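Local coordinates for protein D-aminopeptidase (Bacillus subtilis, PDB 1HI9) that removes N-terminal residues from peptides that contain D-amino acids, using two zinc ions per subunit inside a self-compartmentalizing decamer, at residues M5-E10 against V54-S59; A98-Y103 against L149-D154. One frame throughout, in Å; residues are numbered along the deposited sequence.

Interaction 1: residues M5-E10 against V54-S59; sequences MSVDME and VLVNDS. With ZN (zinc ion), chain G; ZN (zinc ion), chain F.
The Asp8 carboxylate has the backbone carbonyl oxygen of Ser59 over one face, its OD1 3.5 Å from Ser59 O; both atoms are acceptors, so they do not bond. Met9 N, on the opposite side of the carboxylate plane, makes a weak hydrogen bond to Asp8 OD1. Asp8 OD1 binds one zinc at 2.3 Å and Asp8 OD2 the other, close to that plane, at 2.0 Å. The Glu10 carboxylate joins the first zinc mainly through OE1, with OE2 farther off. An acid suits position 8, because its short chain can hold a carboxylate that spans both metals.

Behind this site, 5-7 and 54-58 run parallel as neighbouring strands. Met5 N and Val7 N donate to Leu55 O and Asn57 O, while Asn57 N and Ser59 N donate to Met5 O and Val7 O. The last of these, 2.8 Å between Ser59 N and Val7 O, carries the pairing one residue past strand 54-58. Toward helix 28-48 the valines and Met5 pack together: Val7 CG2 meets Val56 CG1 at 3.9 Å, and the bent end of Met5 lays SD against Val54 CG1 at 4.0 Å. Beta-branched valines suit such extended backbone.

On the other face, Ser6 OG lies anti to the backbone N (chi1 175°) and meets Ser59 OG at 2.7 Å. Either hydroxyl could donate. Ser6 OG also bonds Tyr103 OH and Met87 O, so several partners hold a small, buried polar group.

His60 completes the first zinc's protein ligands, and His104 and Glu133 those of the second. One water touches both ions, 2.1 Å from the zinc on Asp8 OD2. Carboxylate and water thus bridge a dinuclear centre, and two such metals would be expected to polarise the shared water, as in cocatalytic zinc peptidases.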
ATOM      1  N   MET A   5     -14.872  -2.406 -39.541  1.00 43.40           N
ATOM      2  CA  MET A   5     -13.559  -2.706 -38.982  1.00 42.24           C
ATOM      3  C   MET A   5     -13.608  -3.145 -37.524  1.00 40.97           C
ATOM      4  O   MET A   5     -14.214  -2.491 -36.681  1.00 40.89           O
ATOM      5  CB  MET A   5     -12.634  -1.494 -39.097  1.00 42.95           C
ATOM      6  CG  MET A   5     -11.870  -1.407 -40.400  1.00 45.57           C
ATOM      7  SD  MET A   5     -10.726  -0.007 -40.448  1.00 45.22           S
ATOM      8  CE  MET A   5      -9.533  -0.479 -39.226  1.00 45.03           C
ATOM      9  N   SER A   6     -12.969  -4.272 -37.240  1.00 40.16           N
ATOM     10  CA  SER A   6     -12.888  -4.791 -35.885  1.00 37.02           C
ATOM     11  C   SER A   6     -11.412  -4.711 -35.555  1.00 36.87           C
ATOM     12  O   SER A   6     -10.591  -5.344 -36.222  1.00 37.29           O
ATOM     13  CB  SER A   6     -13.356  -6.238 -35.821  1.00 35.98           C
ATOM     14  OG  SER A   6     -13.164  -6.766 -34.520  1.00 34.98           O
ATOM     15  N   VAL A   7     -11.068  -3.929 -34.536  1.00 35.72           N
ATOM     16  CA  VAL A   7      -9.669  -3.778 -34.165  1.00 35.48           C
ATOM     17  C   VAL A   7      -9.315  -4.332 -32.789  1.00 36.38           C
ATOM     18  O   VAL A   7      -9.816  -3.858 -31.768  1.00 36.11           O
ATOM     19  CB  VAL A   7      -9.235  -2.291 -34.199  1.00 34.98           C
ATOM     20  CG1 VAL A   7      -7.716  -2.196 -34.106  1.00 32.75           C
ATOM     21  CG2 VAL A   7      -9.739  -1.626 -35.470  1.00 33.25           C
ATOM     22  N   ASP A   8      -8.440  -5.336 -32.778  1.00 35.87           N
ATOM     23  CA  ASP A   8      -7.962  -5.949 -31.546  1.00 35.08           C
ATOM     24  C   ASP A   8      -6.572  -5.355 -31.293  1.00 34.72           C
ATOM     25  O   ASP A   8      -6.089  -4.545 -32.091  1.00 34.21           O
ATOM     26  CB  ASP A   8      -7.866  -7.468 -31.713  1.00 35.97           C
ATOM     27  CG  ASP A   8      -8.111  -8.215 -30.418  1.00 35.71           C
ATOM     28  OD1 ASP A   8      -8.199  -7.569 -29.356  1.00 37.16           O
ATOM     29  OD2 ASP A   8      -8.213  -9.455 -30.460  1.00 36.46           O
ATOM     30  N   MET A   9      -5.921  -5.758 -30.206  1.00 33.39           N
ATOM     31  CA  MET A   9      -4.597  -5.209 -29.883  1.00 32.44           C
ATOM     32  C   MET A   9      -3.388  -6.132 -29.963  1.00 31.94           C
ATOM     33  O   MET A   9      -2.325  -5.707 -30.405  1.00 32.36           O
ATOM     34  CB  MET A   9      -4.605  -4.617 -28.475  1.00 32.87           C
ATOM     35  CG  MET A   9      -4.593  -3.112 -28.436  1.00 36.86           C
ATOM     36  SD  MET A   9      -4.309  -2.513 -26.790  1.00 36.52           S
ATOM     37  CE  MET A   9      -2.908  -1.481 -27.043  1.00 34.83           C
ATOM     38  N   GLU A  10      -3.534  -7.373 -29.504  1.00 30.55           N
ATOM     39  CA  GLU A  10      -2.413  -8.305 -29.482  1.00 30.90           C
ATOM     40  C   GLU A  10      -1.686  -8.455 -30.809  1.00 29.39           C
ATOM     41  O   GLU A  10      -0.477  -8.680 -30.839  1.00 28.51           O
ATOM     42  CB  GLU A  10      -2.864  -9.680 -28.995  1.00 32.89           C
ATOM     43  CG  GLU A  10      -3.260  -9.729 -27.528  1.00 35.81           C
ATOM     44  CD  GLU A  10      -4.671  -9.229 -27.276  1.00 34.85           C
ATOM     45  OE1 GLU A  10      -5.336  -8.814 -28.244  1.00 35.23           O
ATOM     46  OE2 GLU A  10      -5.117  -9.260 -26.108  1.00 36.69           O
ATOM     47  N   VAL A  54     -16.815   4.080 -42.904  1.00 51.13           N
ATOM     48  CA  VAL A  54     -15.935   3.136 -42.227  1.00 47.62           C
ATOM     49  C   VAL A  54     -16.277   3.124 -40.744  1.00 46.91           C
ATOM     50  O   VAL A  54     -16.009   4.090 -40.031  1.00 45.66           O
ATOM     51  CB  VAL A  54     -14.456   3.513 -42.385  1.00 47.52           C
ATOM     52  CG1 VAL A  54     -13.586   2.464 -41.717  1.00 46.22           C
ATOM     53  CG2 VAL A  54     -14.104   3.635 -43.853  1.00 46.07           C
ATOM     54  N   LEU A  55     -16.890   2.029 -40.297  1.00 44.80           N
ATOM     55  CA  LEU A  55     -17.274   1.861 -38.902  1.00 43.41           C
ATOM     56  C   LEU A  55     -16.141   1.123 -38.203  1.00 43.14           C
ATOM     57  O   LEU A  55     -15.789   0.005 -38.596  1.00 42.30           O
ATOM     58  CB  LEU A  55     -18.555   1.030 -38.792  1.00 43.14           C
ATOM     59  CG  LEU A  55     -19.568   1.425 -37.719  1.00 43.18           C
ATOM     60  CD1 LEU A  55     -20.451   0.236 -37.411  1.00 42.93           C
ATOM     61  CD2 LEU A  55     -18.858   1.889 -36.467  1.00 47.73           C
ATOM     62  N   VAL A  56     -15.583   1.744 -37.168  1.00 42.07           N
ATOM     63  CA  VAL A  56     -14.477   1.155 -36.423  1.00 41.29           C
ATOM     64  C   VAL A  56     -14.911   0.749 -35.021  1.00 42.54           C
ATOM     65  O   VAL A  56     -15.279   1.592 -34.201  1.00 43.82           O
ATOM     66  CB  VAL A  56     -13.288   2.141 -36.320  1.00 41.45           C
ATOM     67  CG1 VAL A  56     -12.078   1.446 -35.692  1.00 40.37           C
ATOM     68  CG2 VAL A  56     -12.944   2.674 -37.706  1.00 39.97           C
ATOM     69  N   ASN A  57     -14.861  -0.556 -34.757  1.00 41.95           N
ATOM     70  CA  ASN A  57     -15.254  -1.119 -33.468  1.00 40.60           C
ATOM     71  C   ASN A  57     -14.030  -1.571 -32.667  1.00 40.72           C
ATOM     72  O   ASN A  57     -13.307  -2.486 -33.075  1.00 41.57           O
ATOM     73  CB  ASN A  57     -16.185  -2.318 -33.685  1.00 39.80           C
ATOM     74  CG  ASN A  57     -16.728  -2.885 -32.384  1.00 40.78           C
ATOM     75  OD1 ASN A  57     -16.939  -4.092 -32.254  1.00 40.53           O
ATOM     76  ND2 ASN A  57     -16.968  -2.019 -31.421  1.00 40.10           N
ATOM     77  N   ASP A  58     -13.799  -0.922 -31.531  1.00 39.12           N
ATOM     78  CA  ASP A  58     -12.681  -1.270 -30.662  1.00 36.89           C
ATOM     79  C   ASP A  58     -13.057  -2.635 -30.114  1.00 36.87           C
ATOM     80  O   ASP A  58     -14.068  -2.764 -29.414  1.00 33.74           O
ATOM     81  CB  ASP A  58     -12.574  -0.256 -29.518  1.00 36.93           C
ATOM     82  CG  ASP A  58     -11.275  -0.372 -28.749  1.00 35.41           C
ATOM     83  OD1 ASP A  58     -10.847  -1.517 -28.476  1.00 36.40           O
ATOM     84  OD2 ASP A  58     -10.692   0.681 -28.402  1.00 35.07           O
ATOM     85  N   SER A  59     -12.250  -3.649 -30.418  1.00 36.32           N
ATOM     86  CA  SER A  59     -12.560  -5.016 -29.981  1.00 37.57           C
ATOM     87  C   SER A  59     -11.621  -5.633 -28.961  1.00 37.08           C
ATOM     88  O   SER A  59     -11.541  -6.852 -28.863  1.00 37.57           O
ATOM     89  CB  SER A  59     -12.624  -5.935 -31.202  1.00 35.40           C
ATOM     90  OG  SER A  59     -13.508  -5.412 -32.168  1.00 38.20           O
TER
HETATM   91 ZN    ZN G 301      -7.468  -8.572 -27.437  1.00 56.24          ZN
HETATM   92 ZN    ZN F 300      -8.330 -11.027 -29.203  1.00 31.80          ZN
HETATM   93  O   HOH W   1      -8.942 -10.640 -27.231  1.00 28.83           O

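Interaction 2: residues A98-Y103 against L149-D154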
ATOM      1  N   ALA A  98     -15.837  -6.758 -44.284  1.00 47.00           N
ATOM      2  CA  ALA A  98     -15.271  -6.565 -42.966  1.00 46.29           C
ATOM      3  C   ALA A  98     -13.759  -6.660 -43.014  1.00 45.30           C
ATOM      4  O   ALA A  98     -13.200  -7.369 -43.850  1.00 44.22           O
ATOM      5  CB  ALA A  98     -15.834  -7.599 -42.001  1.00 46.30           C
ATOM      6  N   LEU A  99     -13.106  -5.931 -42.112  1.00 44.97           N
ATOM      7  CA  LEU A  99     -11.649  -5.913 -42.025  1.00 43.88           C
ATOM      8  C   LEU A  99     -11.242  -6.124 -40.564  1.00 42.61           C
ATOM      9  O   LEU A  99     -11.587  -5.325 -39.695  1.00 41.90           O
ATOM     10  CB  LEU A  99     -11.123  -4.568 -42.532  1.00 44.66           C
ATOM     11  CG  LEU A  99      -9.641  -4.458 -42.918  1.00 46.13           C
ATOM     12  CD1 LEU A  99      -9.368  -3.088 -43.553  1.00 45.30           C
ATOM     13  CD2 LEU A  99      -8.773  -4.647 -41.697  1.00 47.48           C
ATOM     14  N   PHE A 100     -10.520  -7.209 -40.299  1.00 40.93           N
ATOM     15  CA  PHE A 100     -10.065  -7.514 -38.941  1.00 39.72           C
ATOM     16  C   PHE A 100      -8.628  -7.028 -38.800  1.00 38.40           C
ATOM     17  O   PHE A 100      -7.753  -7.452 -39.556  1.00 38.85           O
ATOM     18  CB  PHE A 100     -10.138  -9.025 -38.680  1.00 38.77           C
ATOM     19  CG  PHE A 100     -11.535  -9.591 -38.712  1.00 39.13           C
ATOM     20  CD1 PHE A 100     -11.744 -10.960 -38.568  1.00 39.98           C
ATOM     21  CD2 PHE A 100     -12.639  -8.770 -38.863  1.00 37.47           C
ATOM     22  CE1 PHE A 100     -13.028 -11.491 -38.573  1.00 38.95           C
ATOM     23  CE2 PHE A 100     -13.920  -9.297 -38.868  1.00 36.34           C
ATOM     24  CZ  PHE A 100     -14.115 -10.658 -38.721  1.00 38.43           C
ATOM     25  N   LEU A 101      -8.392  -6.149 -37.828  1.00 38.34           N
ATOM     26  CA  LEU A 101      -7.067  -5.560 -37.597  1.00 37.55           C
ATOM     27  C   LEU A 101      -6.505  -5.890 -36.221  1.00 36.35           C
ATOM     28  O   LEU A 101      -7.234  -5.918 -35.232  1.00 36.30           O
ATOM     29  CB  LEU A 101      -7.152  -4.038 -37.729  1.00 38.86           C
ATOM     30  CG  LEU A 101      -6.074  -3.277 -38.495  1.00 41.53           C
ATOM     31  CD1 LEU A 101      -6.325  -1.793 -38.300  1.00 40.99           C
ATOM     32  CD2 LEU A 101      -4.682  -3.640 -38.026  1.00 41.32           C
ATOM     33  N   GLY A 102      -5.198  -6.113 -36.164  1.00 34.73           N
ATOM     34  CA  GLY A 102      -4.560  -6.425 -34.904  1.00 34.11           C
ATOM     35  C   GLY A 102      -5.009  -7.736 -34.299  1.00 34.24           C
ATOM     36  O   GLY A 102      -5.022  -7.892 -33.075  1.00 32.61           O
ATOM     37  N   TYR A 103      -5.389  -8.684 -35.151  1.00 33.23           N
ATOM     38  CA  TYR A 103      -5.819  -9.980 -34.660  1.00 33.13           C
ATOM     39  C   TYR A 103      -4.652 -10.884 -34.286  1.00 32.79           C
ATOM     40  O   TYR A 103      -3.500 -10.653 -34.667  1.00 31.64           O
ATOM     41  CB  TYR A 103      -6.726 -10.654 -35.685  1.00 33.39           C
ATOM     42  CG  TYR A 103      -8.187 -10.281 -35.503  1.00 33.86           C
ATOM     43  CD1 TYR A 103      -8.576  -8.949 -35.373  1.00 33.61           C
ATOM     44  CD2 TYR A 103      -9.169 -11.256 -35.438  1.00 33.00           C
ATOM     45  CE1 TYR A 103      -9.914  -8.603 -35.174  1.00 34.03           C
ATOM     46  CE2 TYR A 103     -10.508 -10.922 -35.244  1.00 34.85           C
ATOM     47  CZ  TYR A 103     -10.873  -9.602 -35.110  1.00 34.23           C
ATOM     48  OH  TYR A 103     -12.192  -9.294 -34.894  1.00 33.00           O
ATOM     49  N   LEU A 149     -12.912  -9.381 -45.946  1.00 43.71           N
ATOM     50  CA  LEU A 149     -11.986  -9.050 -47.016  1.00 43.64           C
ATOM     51  C   LEU A 149     -10.518  -9.104 -46.640  1.00 42.45           C
ATOM     52  O   LEU A 149      -9.679  -9.526 -47.437  1.00 42.40           O
ATOM     53  CB  LEU A 149     -12.314  -7.662 -47.562  1.00 43.47           C
ATOM     54  CG  LEU A 149     -13.764  -7.474 -48.011  1.00 45.54           C
ATOM     55  CD1 LEU A 149     -13.943  -6.078 -48.615  1.00 45.79           C
ATOM     56  CD2 LEU A 149     -14.128  -8.542 -49.036  1.00 45.15           C
ATOM     57  N   MET A 150     -10.208  -8.677 -45.423  1.00 42.09           N
ATOM     58  CA  MET A 150      -8.827  -8.636 -44.971  1.00 39.86           C
ATOM     59  C   MET A 150      -8.688  -8.937 -43.482  1.00 38.87           C
ATOM     60  O   MET A 150      -9.587  -8.659 -42.691  1.00 39.63           O
ATOM     61  CB  MET A 150      -8.254  -7.249 -45.258  1.00 39.16           C
ATOM     62  CG  MET A 150      -6.761  -7.108 -45.043  1.00 41.07           C
ATOM     63  SD  MET A 150      -6.263  -5.399 -45.271  1.00 43.00           S
ATOM     64  CE  MET A 150      -5.217  -5.148 -43.845  1.00 46.71           C
ATOM     65  N   VAL A 151      -7.544  -9.498 -43.117  1.00 37.21           N
ATOM     66  CA  VAL A 151      -7.232  -9.820 -41.736  1.00 36.85           C
ATOM     67  C   VAL A 151      -5.760  -9.474 -41.522  1.00 37.36           C
ATOM     68  O   VAL A 151      -4.897  -9.974 -42.240  1.00 35.96           O
ATOM     69  CB  VAL A 151      -7.454 -11.329 -41.438  1.00 37.15           C
ATOM     70  CG1 VAL A 151      -6.974 -11.666 -40.033  1.00 36.02           C
ATOM     71  CG2 VAL A 151      -8.934 -11.679 -41.569  1.00 35.65           C
ATOM     72  N   ALA A 152      -5.479  -8.601 -40.553  1.00 36.56           N
ATOM     73  CA  ALA A 152      -4.110  -8.201 -40.252  1.00 36.10           C
ATOM     74  C   ALA A 152      -3.745  -8.588 -38.827  1.00 37.00           C
ATOM     75  O   ALA A 152      -4.592  -8.598 -37.930  1.00 37.40           O
ATOM     76  CB  ALA A 152      -3.947  -6.708 -40.439  1.00 37.10           C
ATOM     77  N   GLY A 153      -2.474  -8.909 -38.627  1.00 35.88           N
ATOM     78  CA  GLY A 153      -1.999  -9.305 -37.316  1.00 35.76           C
ATOM     79  C   GLY A 153      -0.635  -9.938 -37.496  1.00 36.10           C
ATOM     80  O   GLY A 153       0.130  -9.519 -38.367  1.00 38.95           O
ATOM     81  N   ASP A 154      -0.309 -10.936 -36.682  1.00 35.03           N
ATOM     82  CA  ASP A 154       0.976 -11.606 -36.819  1.00 35.49           C
ATOM     83  C   ASP A 154       0.866 -12.655 -37.931  1.00 36.30           C
ATOM     84  O   ASP A 154      -0.207 -12.862 -38.495  1.00 33.64           O
ATOM     85  CB  ASP A 154       1.381 -12.279 -35.502  1.00 35.81           C
ATOM     86  CG  ASP A 154       0.564 -13.539 -35.204  1.00 35.41           C
ATOM     87  OD1 ASP A 154      -0.672 -13.512 -35.347  1.00 35.06           O
ATOM     88  OD2 ASP A 154       1.168 -14.544 -34.818  1.00 33.38           O
TER
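Ala98 opens the pairing with Leu149, whose N donates to Ala98 O at 2.9 Å. Leu99 then lies side by side with Met150, the two chains pointing the same way and CG of Leu99 3.9 Å from CB of Met150; long, unbranched or gamma-branched chains fill this apolar face well. Phe100 is gripped through its backbone, N to Met150 O and O from Ala152 N, while its CB packs on Val151 CG2 at 4.1 Å. With CG anti to the carbonyl carbon (chi1 -64°), the Phe100 ring leads away from 149-154, keeping CD1 near Val151 CG2. Leu101 sets CD2 against the small Ala152 CB. At Gly102 the chain turns a corner with positive phi (65°), a conformation glycine adopts easily. Tyr103 N then bonds Ala152 O, and the Tyr103 ring receives Phe100 CB over its centre, 3.5 Å above the plane. Gly153 CA makes a CA-H...O contact with Tyr103 O at 3.3 Å, unobstructed by any side chain. Asp154 N-caps helix 155-162 through OD1 to Ala157 N, its OD2 being bonded to Thr176 OG1.

Leu99 and Leu101 face helix 28-48, whereas Met150 and Ala152 pack on helix 187-203; strand 2-7 flanks 98-101 on the side away from 149-152.

In the fold
From the N terminus, strand 2-7 leads through helix 28-48 to strand 53-58, and interaction 1 closes this beta-alpha-beta crossover. Interaction 2 closes a later loop, from strand 97-103 through strands 121-126 and 129-131 of a second sheet and helix 133-143 to strand 148-152. The loops follow one another, neither nested nor crossed, but the sheet brings them together: strand 97-103 sits beside 2-7, with Asp8 N bonded to Leu101 O and Met5 CE packed on Leu101 CD1. The two contacts therefore span four neighbouring parallel strands. Zinc ligands follow the C-terminal ends of three of these strands, 2-7, 53-58 and 97-103, and Glu133 comes from within the second loop.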